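Local coordinates for putative peptidyl-arginine deiminase (Chlorobium tepidum, PDB 1XKN), which probably acts as a deiminase that hydrolyses the guanidino group of arginine-like substrates such as agmatine or peptidyl-arginine, at residues L203-G208 with D220-V225; E227-I232 with N265-P270; A165-T170 with T257-K262; N177-P182 with D213-V218; Y286-I291 with I337-H342. All blocks are in the same frame, centred on the assembly; numbering follows the deposited sequence.

How the contacts relate
Contacts 1, 2 and 3 lie on the same side of the chain's centre. Contacts 1 and 2 share a sheet, strands 222-226 and 229-233 being neighbours in it, and their centres are about 10 Å apart; contact 3, whose centre is about 13 Å from that of contact 1, touches it where strand 167-171 pairs with strand 201-205. Arg223 ties contact 1 to contact 5 by donating to the carbonyls of Ala287 and Phe289. Contact 4 meets contacts 1 and 3 through Val218, but its centre stands about 24 Å from that of contact 2. The bound sodium ion is about 13 Å from the side chain of Arg180 in contact 4 and about 11 Å from that of His342 in contact 5.

Contact 1: L203-G208 with D220-V225; sequences LWLGDG and DMARFV
Leu205 and Met221, the latter present as selenomethionine, lie alongside each other and point opposite ways in the middle of this buried contact. CD1 of Leu205 does the touching on its side: it rests 3.7 Å from Ala222 CB and 4.1 Å from Met221 CE. The small methyl of Ala222 suits this place because it lets the leucine branch come close to the strand. The Met221 side chain leaves the backbone extended, with CG anti to the backbone N and chi2 also near 180°, and bends only at chi3 (63°). The extension carries the selenium across to the loop that follows the other strand, where SE lies 3.3 Å from Asp207 O, and the final bend leaves CE 3.4 Å from the same Asp207 O while it still faces Leu205. Further along, Leu203 runs roughly perpendicular to the Phe224 side chain, and its CD1 approaches CZ of the ring obliquely at 4.2 Å. No hydrogen bond joins the two segments, so the contact rests on shape and on the exclusion of water. Leu169 of strand 167-171 packs on both Leu205 and Ala222, while Leu246 and Asn249 of helix 243-253 touch Met221. Strands 201-205 and 222-226 belong to different three-stranded sheets whose apolar faces meet in the interior, consistent with the propeller-like alpha/beta fold of the guanidino-modifying (pentein) superfamily, to which the family belongs.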
# COMPACT_ATOMS: atom_id res chain seq x y z
N LEU A 203 8.47 -14.08 5.26
CA LEU A 203 9.16 -14.48 4.04
C LEU A 203 10.00 -13.31 3.55
O LEU A 203 9.46 -12.30 3.09
CB LEU A 203 8.13 -14.87 2.98
CG LEU A 203 7.14 -15.98 3.33
CD1 LEU A 203 6.07 -16.06 2.26
CD2 LEU A 203 7.87 -17.31 3.46
N TRP A 204 11.31 -13.45 3.65
CA TRP A 204 12.22 -12.39 3.25
C TRP A 204 12.73 -12.44 1.82
O TRP A 204 13.55 -13.30 1.48
CB TRP A 204 13.43 -12.34 4.18
CG TRP A 204 13.12 -12.02 5.60
CD1 TRP A 204 12.72 -12.89 6.57
CD2 TRP A 204 13.21 -10.73 6.22
NE1 TRP A 204 12.56 -12.22 7.77
CE2 TRP A 204 12.85 -10.90 7.58
CE3 TRP A 204 13.56 -9.45 5.76
CZ2 TRP A 204 12.84 -9.83 8.48
CZ3 TRP A 204 13.55 -8.39 6.67
CH2 TRP A 204 13.18 -8.59 8.01
N LEU A 205 12.27 -11.52 0.98
CA LEU A 205 12.74 -11.44 -0.40
C LEU A 205 14.00 -10.58 -0.36
O LEU A 205 14.39 -10.10 0.71
CB LEU A 205 11.69 -10.79 -1.30
CG LEU A 205 10.39 -11.59 -1.46
CD1 LEU A 205 9.43 -10.82 -2.36
CD2 LEU A 205 10.71 -12.96 -2.06
N GLY A 206 14.63 -10.38 -1.51
CA GLY A 206 15.87 -9.62 -1.54
C GLY A 206 15.82 -8.14 -1.86
O GLY A 206 15.32 -7.33 -1.07
N ASP A 207 16.37 -7.78 -3.02
CA ASP A 207 16.42 -6.39 -3.46
C ASP A 207 15.14 -5.98 -4.18
O ASP A 207 14.36 -6.83 -4.61
CB ASP A 207 17.61 -6.18 -4.39
CG ASP A 207 18.94 -6.28 -3.66
OD1 ASP A 207 19.97 -6.47 -4.34
OD2 ASP A 207 18.96 -6.16 -2.42
N GLY A 208 14.95 -4.68 -4.32
CA GLY A 208 13.78 -4.15 -5.00
C GLY A 208 14.11 -3.72 -6.42
O GLY A 208 15.10 -4.18 -7.00
N ASP A 220 6.34 -2.92 -4.69
CA ASP A 220 6.69 -2.46 -6.04
C ASP A 220 7.18 -3.71 -6.78
O ASP A 220 7.65 -3.62 -7.91
CB ASP A 220 7.82 -1.42 -6.02
CG ASP A 220 7.31 -0.01 -5.78
OD1 ASP A 220 6.16 0.29 -6.14
OD2 ASP A 220 8.09 0.81 -5.24
N MSE A 221 7.02 -4.87 -6.15
CA MSE A 221 7.53 -6.11 -6.74
C MSE A 221 6.69 -7.39 -6.59
O MSE A 221 6.41 -8.07 -7.57
CB MSE A 221 8.93 -6.34 -6.17
CG MSE A 221 9.65 -7.57 -6.64
SE MSE A 221 11.47 -7.51 -6.00
CE MSE A 221 11.11 -7.56 -4.10
N ALA A 222 6.31 -7.71 -5.35
CA ALA A 222 5.56 -8.93 -5.09
C ALA A 222 4.38 -8.67 -4.16
O ALA A 222 4.48 -7.88 -3.22
CB ALA A 222 6.48 -9.98 -4.48
N ARG A 223 3.26 -9.35 -4.42
CA ARG A 223 2.04 -9.16 -3.64
C ARG A 223 1.21 -10.44 -3.51
O ARG A 223 1.10 -11.22 -4.46
CB ARG A 223 1.15 -8.11 -4.32
CG ARG A 223 1.79 -6.75 -4.56
CD ARG A 223 1.81 -5.93 -3.28
NE ARG A 223 0.48 -5.83 -2.69
CZ ARG A 223 -0.50 -5.08 -3.16
NH1 ARG A 223 -1.68 -5.07 -2.56
NH2 ARG A 223 -0.30 -4.32 -4.23
N PHE A 224 0.62 -10.66 -2.34
CA PHE A 224 -0.25 -11.82 -2.17
C PHE A 224 -1.55 -11.45 -2.89
O PHE A 224 -1.99 -10.30 -2.81
CB PHE A 224 -0.56 -12.07 -0.69
CG PHE A 224 0.43 -12.98 -0.01
CD1 PHE A 224 0.49 -14.33 -0.35
CD2 PHE A 224 1.30 -12.48 0.95
CE1 PHE A 224 1.42 -15.17 0.26
CE2 PHE A 224 2.23 -13.31 1.56
CZ PHE A 224 2.29 -14.66 1.21
N VAL A 225 -2.16 -12.40 -3.60
CA VAL A 225 -3.43 -12.15 -4.29
C VAL A 225 -4.50 -13.02 -3.64
O VAL A 225 -5.70 -12.75 -3.77
CB VAL A 225 -3.36 -12.43 -5.81
CG1 VAL A 225 -2.55 -11.34 -6.51
CG2 VAL A 225 -2.76 -13.80 -6.07

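Contact 2: E227-I232 with N265-P270; sequences ENTVVI and NIVKLP
Thr229 lies beside Asn265 where strands 229-232 and 265-269 begin to run parallel, their axes 22° apart and 4.7 Å from each other at closest. Its CB stands 3.9 Å from Asn265 O. From there the two branches part: OG1, beside the backbone N (chi1 -56°), comes 3.5 Å from Asn265 CB but has its hydrogen-bond partner in Asn226, whereas CG2, anti to that nitrogen, reaches 3.7 Å to Val267 CG2. A threonine thus serves a polar strand start with one branch and the apolar row beyond with the other. The backbones are joined by a ladder in which Val230 and Ile232 each both donate and accept. It opens with Asn265 N to Asn228 O at 2.8 Å and continues with Val230 N to Asn265 O, Val267 N to Val230 O, Ile232 N to Val267 O and Leu269 N to Ile232 O. On the face of Thr229, Val231 CG1 meets Val267 CB at 3.8 Å, the two valines lying side by side. On the other face Ile232 CG2 touches Ile266 CG2 at 3.7 Å. The strands are the two ends of a beta-alpha-beta unit whose helix 243-253 packs on Ile232 and Ile266; helix 305-316 covers Val231, Val267 and Leu269, and strand 222-226 flanks 229-233 on its other edge.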
# COMPACT_ATOMS: atom_id res chain seq x y z
N GLU A 227 -4.69 -16.52 -0.37
CA GLU A 227 -4.00 -17.25 0.69
C GLU A 227 -2.70 -17.96 0.33
O GLU A 227 -1.76 -17.99 1.13
CB GLU A 227 -4.98 -18.24 1.31
CG GLU A 227 -4.67 -18.64 2.73
CD GLU A 227 -5.91 -19.13 3.45
OE1 GLU A 227 -6.42 -20.22 3.11
OE2 GLU A 227 -6.39 -18.41 4.35
N ASN A 228 -2.63 -18.53 -0.87
CA ASN A 228 -1.42 -19.24 -1.26
C ASN A 228 -0.85 -18.83 -2.61
O ASN A 228 -0.09 -19.59 -3.22
CB ASN A 228 -1.66 -20.76 -1.22
CG ASN A 228 -2.80 -21.21 -2.13
OD1 ASN A 228 -3.33 -22.31 -1.96
ND2 ASN A 228 -3.16 -20.38 -3.09
N THR A 229 -1.18 -17.63 -3.07
CA THR A 229 -0.68 -17.17 -4.36
C THR A 229 -0.02 -15.80 -4.30
O THR A 229 -0.59 -14.85 -3.77
CB THR A 229 -1.80 -17.14 -5.41
OG1 THR A 229 -2.41 -18.44 -5.50
CG2 THR A 229 -1.24 -16.76 -6.78
N VAL A 230 1.18 -15.71 -4.86
CA VAL A 230 1.92 -14.46 -4.90
C VAL A 230 2.16 -14.05 -6.34
O VAL A 230 2.57 -14.87 -7.16
CB VAL A 230 3.30 -14.60 -4.21
CG1 VAL A 230 4.09 -13.30 -4.35
CG2 VAL A 230 3.12 -14.94 -2.74
N VAL A 231 1.88 -12.79 -6.64
CA VAL A 231 2.14 -12.29 -7.98
C VAL A 231 3.45 -11.53 -7.86
O VAL A 231 3.67 -10.79 -6.90
CB VAL A 231 1.02 -11.33 -8.49
CG1 VAL A 231 -0.24 -12.12 -8.78
CG2 VAL A 231 0.74 -10.23 -7.48
N ILE A 232 4.34 -11.73 -8.82
CA ILE A 232 5.61 -11.04 -8.79
C ILE A 232 5.99 -10.52 -10.16
O ILE A 232 5.83 -11.21 -11.17
CB ILE A 232 6.75 -11.95 -8.24
CG1 ILE A 232 8.06 -11.17 -8.22
CG2 ILE A 232 6.86 -13.22 -9.07
CD1 ILE A 232 9.21 -11.88 -7.54
N ASN A 265 1.87 -20.68 -4.91
CA ASN A 265 1.62 -20.54 -6.34
C ASN A 265 2.21 -19.19 -6.73
O ASN A 265 1.94 -18.18 -6.08
CB ASN A 265 0.12 -20.54 -6.62
CG ASN A 265 -0.55 -21.85 -6.23
OD1 ASN A 265 -1.56 -21.85 -5.52
ND2 ASN A 265 0.01 -22.96 -6.69
N ILE A 266 3.01 -19.17 -7.79
CA ILE A 266 3.65 -17.94 -8.23
C ILE A 266 3.14 -17.51 -9.60
O ILE A 266 3.29 -18.24 -10.59
CB ILE A 266 5.18 -18.11 -8.30
CG1 ILE A 266 5.71 -18.72 -6.99
CG2 ILE A 266 5.85 -16.76 -8.57
CD1 ILE A 266 5.40 -17.92 -5.74
N VAL A 267 2.53 -16.33 -9.66
CA VAL A 267 2.00 -15.79 -10.91
C VAL A 267 2.91 -14.66 -11.37
O VAL A 267 3.17 -13.72 -10.61
CB VAL A 267 0.57 -15.25 -10.72
CG1 VAL A 267 0.08 -14.58 -11.99
CG2 VAL A 267 -0.36 -16.39 -10.33
N LYS A 268 3.39 -14.74 -12.60
CA LYS A 268 4.27 -13.70 -13.13
C LYS A 268 3.49 -12.50 -13.65
O LYS A 268 2.43 -12.64 -14.27
CB LYS A 268 5.13 -14.25 -14.28
CG LYS A 268 6.12 -15.32 -13.88
CD LYS A 268 7.05 -15.64 -15.05
CE LYS A 268 8.04 -16.74 -14.69
NZ LYS A 268 7.35 -18.04 -14.49
N LEU A 269 4.02 -11.31 -13.38
CA LEU A 269 3.43 -10.07 -13.85
C LEU A 269 4.51 -9.36 -14.66
O LEU A 269 5.70 -9.49 -14.36
CB LEU A 269 3.02 -9.17 -12.67
CG LEU A 269 1.56 -9.27 -12.20
CD1 LEU A 269 1.37 -8.43 -10.95
CD2 LEU A 269 0.64 -8.81 -13.31
N PRO A 270 4.12 -8.64 -15.71
CA PRO A 270 5.15 -7.95 -16.48
C PRO A 270 5.59 -6.71 -15.73
O PRO A 270 4.99 -6.34 -14.72
CB PRO A 270 4.42 -7.61 -17.79
CG PRO A 270 3.01 -7.39 -17.33
CD PRO A 270 2.79 -8.51 -16.34

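Contact 3: A165-T170 with T257-K262; sequences AGLLLT and TGLDGK
A type I beta turn, Gly258 to Gly261, in the loop that leads from helix 243-253 to strand 265-269, lays Leu259 against Leu167 at the start of strand 167-170. The two leucines pass side by side, heading opposite ways, with CD2 of Leu167 3.9 Å from CD2 of Leu259. Leu167 holds CG anti to its carbonyl carbon (chi1 -55°), and both methyls face the turn, CD1 lying 4.0 Å from Gly258 CA. Leu259 in turn sends CD1 over the backbone before the strand, to 3.5 Å from Ala165 O and 4.4 Å from Gly166 CA. Glycine fits at 166 on two counts: at its backbone angles a CB would collide with the Ala165 carbonyl oxygen, and it would also crowd Leu259 CD1. Farther in, Leu264 and Phe224 also pack on Leu167, which joins the loop to the core. Gly261 N to Gly258 O at 2.9 Å closes the turn, and Gly258 N to Lys262 O at 3.0 Å closes the loop around it. Gly261 has positive phi, which glycine accepts easily. Asp260 then forms an Asx turn: Lys262 N donates to its OD1 at 2.8 Å, coming from above the carboxylate plane, 39° out of it.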
# COMPACT_ATOMS: atom_id res chain seq x y z
N ALA A 165 -3.41 -15.11 6.68
CA ALA A 165 -3.49 -16.39 7.36
C ALA A 165 -2.18 -16.76 8.06
O ALA A 165 -1.94 -17.93 8.33
CB ALA A 165 -3.88 -17.48 6.37
N GLY A 166 -1.34 -15.76 8.33
CA GLY A 166 -0.10 -16.05 9.02
C GLY A 166 1.19 -15.74 8.30
O GLY A 166 2.26 -15.73 8.92
N LEU A 167 1.12 -15.50 6.99
CA LEU A 167 2.32 -15.19 6.22
C LEU A 167 2.46 -13.70 6.01
O LEU A 167 1.48 -12.97 5.87
CB LEU A 167 2.28 -15.88 4.86
CG LEU A 167 2.09 -17.39 4.83
CD1 LEU A 167 2.14 -17.86 3.38
CD2 LEU A 167 3.16 -18.08 5.65
N LEU A 168 3.71 -13.24 5.99
CA LEU A 168 4.02 -11.84 5.74
C LEU A 168 5.23 -11.80 4.83
O LEU A 168 6.28 -12.38 5.14
CB LEU A 168 4.30 -11.09 7.05
CG LEU A 168 4.64 -9.60 6.91
CD1 LEU A 168 4.22 -8.85 8.17
CD2 LEU A 168 6.13 -9.42 6.64
N LEU A 169 5.06 -11.14 3.69
CA LEU A 169 6.11 -11.01 2.68
C LEU A 169 6.77 -9.63 2.82
O LEU A 169 6.08 -8.62 2.96
CB LEU A 169 5.50 -11.15 1.29
CG LEU A 169 6.43 -11.18 0.08
CD1 LEU A 169 7.26 -12.45 0.13
CD2 LEU A 169 5.63 -11.12 -1.21
N THR A 170 8.10 -9.60 2.78
CA THR A 170 8.82 -8.33 2.90
C THR A 170 10.15 -8.43 2.17
O THR A 170 10.40 -9.41 1.47
CB THR A 170 9.05 -7.97 4.39
OG1 THR A 170 9.55 -6.63 4.50
CG2 THR A 170 10.05 -8.93 5.03
N THR A 257 7.39 -21.75 0.95
CA THR A 257 6.17 -22.50 1.21
C THR A 257 5.28 -21.84 2.25
O THR A 257 5.71 -20.95 2.98
CB THR A 257 6.51 -23.90 1.73
OG1 THR A 257 7.29 -23.79 2.92
CG2 THR A 257 7.29 -24.68 0.68
N GLY A 258 4.04 -22.30 2.32
CA GLY A 258 3.11 -21.78 3.29
C GLY A 258 3.33 -22.50 4.60
O GLY A 258 4.28 -23.28 4.73
N LEU A 259 2.47 -22.25 5.58
CA LEU A 259 2.62 -22.90 6.88
C LEU A 259 2.50 -24.42 6.75
O LEU A 259 3.08 -25.17 7.54
CB LEU A 259 1.56 -22.37 7.85
CG LEU A 259 1.56 -20.85 8.09
CD1 LEU A 259 0.39 -20.47 8.98
CD2 LEU A 259 2.88 -20.45 8.73
N ASP A 260 1.75 -24.87 5.74
CA ASP A 260 1.56 -26.30 5.51
C ASP A 260 2.73 -26.95 4.79
O ASP A 260 2.69 -28.14 4.47
CB ASP A 260 0.28 -26.54 4.70
CG ASP A 260 0.22 -25.72 3.42
OD1 ASP A 260 1.28 -25.29 2.92
OD2 ASP A 260 -0.90 -25.50 2.91
N GLY A 261 3.77 -26.17 4.52
CA GLY A 261 4.94 -26.70 3.84
C GLY A 261 4.72 -26.93 2.35
O GLY A 261 5.56 -27.51 1.68
N LYS A 262 3.58 -26.46 1.84
CA LYS A 262 3.25 -26.62 0.43
C LYS A 262 3.78 -25.42 -0.37
O LYS A 262 3.74 -24.29 0.09
CB LYS A 262 1.73 -26.74 0.27
CG LYS A 262 1.24 -26.89 -1.16
CD LYS A 262 -0.24 -27.27 -1.20
CE LYS A 262 -1.13 -26.23 -0.53
NZ LYS A 262 -1.12 -24.92 -1.25

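Contact 4: N177-P182 with D213-V218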
# COMPACT_ATOMS: atom_id res chain seq x y z
N ASN A 177 17.48 -2.44 6.33
CA ASN A 177 18.32 -1.28 6.05
C ASN A 177 18.53 -0.54 7.37
O ASN A 177 17.57 -0.23 8.08
CB ASN A 177 17.65 -0.34 5.03
CG ASN A 177 18.59 0.76 4.56
OD1 ASN A 177 19.23 1.43 5.36
ND2 ASN A 177 18.68 0.94 3.25
N PRO A 178 19.79 -0.25 7.72
CA PRO A 178 20.10 0.46 8.96
C PRO A 178 19.41 1.81 9.12
O PRO A 178 19.31 2.32 10.24
CB PRO A 178 21.62 0.59 8.91
CG PRO A 178 22.03 -0.65 8.19
CD PRO A 178 21.03 -0.72 7.06
N ASN A 179 18.93 2.39 8.03
CA ASN A 179 18.27 3.70 8.12
C ASN A 179 16.85 3.65 8.66
O ASN A 179 16.23 4.69 8.87
CB ASN A 179 18.28 4.43 6.76
CG ASN A 179 17.42 3.77 5.70
OD1 ASN A 179 16.50 3.01 6.01
ND2 ASN A 179 17.69 4.08 4.44
N ARG A 180 16.34 2.45 8.92
CA ARG A 180 14.98 2.35 9.46
C ARG A 180 14.99 2.19 10.97
O ARG A 180 14.53 3.07 11.70
CB ARG A 180 14.23 1.19 8.80
CG ARG A 180 13.93 1.39 7.31
CD ARG A 180 13.29 2.75 7.03
NE ARG A 180 12.47 2.75 5.82
CZ ARG A 180 12.94 2.73 4.57
NH1 ARG A 180 12.09 2.73 3.55
NH2 ARG A 180 14.24 2.73 4.35
N ASN A 181 15.53 1.07 11.45
CA ASN A 181 15.61 0.80 12.88
C ASN A 181 17.05 0.43 13.23
O ASN A 181 17.38 -0.74 13.41
CB ASN A 181 14.66 -0.34 13.26
CG ASN A 181 13.22 -0.01 12.95
OD1 ASN A 181 12.64 -0.51 11.98
ND2 ASN A 181 12.62 0.84 13.78
N PRO A 182 17.93 1.44 13.31
CA PRO A 182 19.35 1.25 13.63
C PRO A 182 19.66 0.29 14.77
O PRO A 182 20.57 -0.53 14.67
CB PRO A 182 19.83 2.67 13.94
CG PRO A 182 18.97 3.51 13.08
CD PRO A 182 17.61 2.87 13.21
N ASP A 213 13.09 4.92 -4.16
CA ASP A 213 13.63 5.68 -3.02
C ASP A 213 13.22 5.10 -1.66
O ASP A 213 13.57 5.66 -0.62
CB ASP A 213 13.17 7.14 -3.10
CG ASP A 213 14.29 8.09 -3.48
OD1 ASP A 213 14.05 9.31 -3.45
OD2 ASP A 213 15.40 7.62 -3.80
N THR A 214 12.48 4.00 -1.67
CA THR A 214 12.03 3.38 -0.42
C THR A 214 13.00 2.30 0.04
O THR A 214 12.78 1.66 1.07
CB THR A 214 10.64 2.74 -0.57
OG1 THR A 214 10.71 1.62 -1.46
CG2 THR A 214 9.63 3.75 -1.10
N ASP A 215 14.07 2.10 -0.72
CA ASP A 215 15.08 1.09 -0.41
C ASP A 215 14.55 -0.33 -0.56
O ASP A 215 14.85 -1.21 0.26
CB ASP A 215 15.64 1.30 1.00
CG ASP A 215 16.30 2.65 1.16
OD1 ASP A 215 17.24 2.95 0.39
OD2 ASP A 215 15.89 3.41 2.06
N GLY A 216 13.73 -0.54 -1.59
CA GLY A 216 13.21 -1.87 -1.86
C GLY A 216 11.85 -2.29 -1.36
O GLY A 216 11.67 -3.44 -0.97
N HIS A 217 10.86 -1.40 -1.37
CA HIS A 217 9.53 -1.78 -0.91
C HIS A 217 9.01 -2.99 -1.67
O HIS A 217 9.08 -3.04 -2.90
CB HIS A 217 8.53 -0.64 -1.07
CG HIS A 217 8.39 0.21 0.15
ND1 HIS A 217 7.47 1.22 0.24
CD2 HIS A 217 9.06 0.19 1.32
CE1 HIS A 217 7.57 1.80 1.43
NE2 HIS A 217 8.53 1.19 2.10
N VAL A 218 8.46 -3.94 -0.94
CA VAL A 218 7.93 -5.15 -1.54
C VAL A 218 6.74 -4.83 -2.44
O VAL A 218 6.54 -5.48 -3.46
CB VAL A 218 7.51 -6.17 -0.45
CG1 VAL A 218 6.26 -5.69 0.28
CG2 VAL A 218 7.29 -7.54 -1.08
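Arg180 and Asp215 cross obliquely, their guanidinium and carboxylate planes 66° apart, so the salt bridge uses one nitrogen and one oxygen: Arg180 NH2 to Asp215 OD2, 2.9 Å. The acid offers its anti lone pair and lies near the guanidinium plane. Asn179 and Asp215 reach toward each other from opposing ends, and Asn179 ND2 donates to the same OD2 at 3.1 Å from above the carboxylate plane, 53° out of it, while OD2 itself sits close to the plane of the amide. Lys126 gives that oxygen a further, charged partner. The other end of the Asn179 amide is not idle, for OD1 accepts from Arg180 NH2 at 2.8 Å; one asparagine therefore links the arginine and the aspartate, a task its paired donor and acceptor fit well. The arginine chain, bent at chi2 (-50°), swings its second nitrogen to the opposite loop, where NH1 grips Thr214 O at 2.8 Å from above that carbonyl's plane. NE holds Glu156, whose other oxygen binds NE2 of His217, so Asp215, Glu156, the Asn179 amide oxygen and the Thr214 carbonyl together hold the guanidinium in place. Each loop is braced locally. Asn177 OD1 accepts from Asn179 N at 2.9 Å, Thr214 OG1 takes His217 N at 3.0 Å, and Thr214 CB lies over one face of the imidazole. The Arg180-Asp215 salt bridge thus clips an Asx turn, in the loop before helix 186-197, to an ST motif in the loop before strand 222-226.

Contact 5: Y286-I291 with I337-H342; sequences YANFYI and IHCVTH
Ile337 begins the contact with CG2, which lies anti to its backbone N and meets Tyr290 CB at 3.8 Å; a beta-branched apolar residue suits this spot, which Leu297 and Pro299 of strand 295-300 also border. His338 follows. Its backbone N donates to Asn288 O at 3.0 Å. Asn288 is the centre of an inverse gamma turn. With CG anti to the backbone N (chi1 -163°), the imidazole of His338 is carried along the other chain until CD2 lies 3.1 Å from Phe289 O. ND1 of the ring is hydrogen-bonded to Asp219 and NE2 to Glu11, which fixes its rotation. At Cys339 the sulfur rests beside the amide group of Asn288, SG lying 3.8 Å from CG. The turn from His338 to Thr341, of type I, then brings Thr341 over the ring of Tyr290: CB sits 4.0 Å from the ring centroid, only 11° off the normal, a CH-pi contact, and OG1 lies over the same face, 3.3 Å from CD1. That hydroxyl is hydrogen-bonded to Arg96, while the Tyr290 OH finds Thr18. His342 starts strand 342-345, and its carbonyl carbon C passes 4.2 Å from Tyr290 OH. In this fully buried place, then, a backbone bond, a CH-pi contact from Thr341 and apolar packing of Ile337 on Tyr290 join the two chains, and the polar ends of His338, Thr341 and Tyr290 are satisfied by residues beyond them, so the contact ties the loop 337-342 to several other parts of the core.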
# COMPACT_ATOMS: atom_id res chain seq x y z
N TYR A 286 3.59 -2.47 -12.00
CA TYR A 286 2.20 -2.88 -11.93
C TYR A 286 1.88 -3.56 -10.61
O TYR A 286 0.71 -3.73 -10.27
CB TYR A 286 1.87 -3.84 -13.08
CG TYR A 286 2.09 -3.25 -14.45
CD1 TYR A 286 1.42 -2.09 -14.85
CD2 TYR A 286 2.97 -3.83 -15.35
CE1 TYR A 286 1.62 -1.53 -16.11
CE2 TYR A 286 3.19 -3.29 -16.62
CZ TYR A 286 2.51 -2.14 -16.99
OH TYR A 286 2.73 -1.61 -18.24
N ALA A 287 2.90 -3.95 -9.86
CA ALA A 287 2.67 -4.60 -8.57
C ALA A 287 2.13 -3.59 -7.56
O ALA A 287 1.60 -3.97 -6.51
CB ALA A 287 3.96 -5.22 -8.04
N ASN A 288 2.26 -2.30 -7.87
CA ASN A 288 1.78 -1.27 -6.97
C ASN A 288 0.30 -0.97 -7.21
O ASN A 288 -0.12 0.18 -7.30
CB ASN A 288 2.62 0.01 -7.14
CG ASN A 288 2.72 0.82 -5.86
OD1 ASN A 288 3.30 0.38 -4.86
ND2 ASN A 288 2.13 2.01 -5.88
N PHE A 289 -0.49 -2.04 -7.29
CA PHE A 289 -1.93 -1.95 -7.50
C PHE A 289 -2.63 -1.96 -6.14
O PHE A 289 -2.02 -2.28 -5.12
CB PHE A 289 -2.43 -3.13 -8.35
CG PHE A 289 -2.20 -4.49 -7.71
CD1 PHE A 289 -3.07 -4.98 -6.73
CD2 PHE A 289 -1.11 -5.27 -8.09
CE1 PHE A 289 -2.85 -6.22 -6.14
CE2 PHE A 289 -0.89 -6.52 -7.51
CZ PHE A 289 -1.76 -7.00 -6.53
N TYR A 290 -3.90 -1.59 -6.13
CA TYR A 290 -4.66 -1.59 -4.88
C TYR A 290 -5.93 -2.41 -5.05
O TYR A 290 -6.66 -2.25 -6.03
CB TYR A 290 -5.03 -0.16 -4.47
CG TYR A 290 -5.91 -0.10 -3.24
CD1 TYR A 290 -5.44 -0.56 -2.00
CD2 TYR A 290 -7.20 0.42 -3.30
CE1 TYR A 290 -6.24 -0.50 -0.86
CE2 TYR A 290 -8.01 0.48 -2.16
CZ TYR A 290 -7.52 0.02 -0.95
OH TYR A 290 -8.32 0.08 0.17
N ILE A 291 -6.19 -3.30 -4.09
CA ILE A 291 -7.38 -4.13 -4.13
C ILE A 291 -8.48 -3.44 -3.32
O ILE A 291 -8.31 -3.19 -2.13
CB ILE A 291 -7.14 -5.52 -3.49
CG1 ILE A 291 -5.95 -6.22 -4.16
CG2 ILE A 291 -8.40 -6.38 -3.63
CD1 ILE A 291 -5.38 -7.36 -3.32
N ILE A 337 -0.43 3.94 -7.12
CA ILE A 337 -1.70 3.64 -6.46
C ILE A 337 -1.62 2.98 -5.09
O ILE A 337 -2.25 3.44 -4.14
CB ILE A 337 -2.62 2.78 -7.36
CG1 ILE A 337 -2.74 3.43 -8.75
CG2 ILE A 337 -4.01 2.66 -6.74
CD1 ILE A 337 -3.30 4.84 -8.74
N HIS A 338 -0.86 1.89 -4.97
CA HIS A 338 -0.77 1.23 -3.67
C HIS A 338 -0.14 2.14 -2.62
O HIS A 338 -0.55 2.13 -1.45
CB HIS A 338 0.04 -0.07 -3.76
CG HIS A 338 -0.17 -0.98 -2.60
ND1 HIS A 338 0.82 -1.26 -1.67
CD2 HIS A 338 -1.27 -1.65 -2.18
CE1 HIS A 338 0.33 -2.06 -0.74
NE2 HIS A 338 -0.93 -2.31 -1.02
N CYS A 339 0.84 2.94 -3.04
CA CYS A 339 1.53 3.84 -2.13
C CYS A 339 0.66 4.97 -1.57
O CYS A 339 0.89 5.43 -0.46
CB CYS A 339 2.74 4.46 -2.83
SG CYS A 339 4.05 3.30 -3.26
N VAL A 340 -0.34 5.40 -2.33
CA VAL A 340 -1.18 6.50 -1.87
C VAL A 340 -2.49 6.08 -1.20
O VAL A 340 -3.32 6.91 -0.86
CB VAL A 340 -1.49 7.49 -3.02
CG1 VAL A 340 -0.20 8.06 -3.57
CG2 VAL A 340 -2.28 6.78 -4.13
N THR A 341 -2.65 4.78 -1.00
CA THR A 341 -3.87 4.26 -0.39
C THR A 341 -3.61 3.41 0.84
O THR A 341 -2.49 2.97 1.09
CB THR A 341 -4.61 3.34 -1.38
OG1 THR A 341 -3.73 2.27 -1.77
CG2 THR A 341 -5.03 4.10 -2.62
N HIS A 342 -4.66 3.22 1.63
CA HIS A 342 -4.59 2.32 2.78
C HIS A 342 -6.00 1.92 3.10
O HIS A 342 -6.86 2.76 3.40
CB HIS A 342 -3.93 2.92 4.02
CG HIS A 342 -3.36 1.88 4.92
ND1 HIS A 342 -4.12 0.86 5.46
CD2 HIS A 342 -2.08 1.62 5.28
CE1 HIS A 342 -3.33 0.03 6.12
NE2 HIS A 342 -2.09 0.46 6.02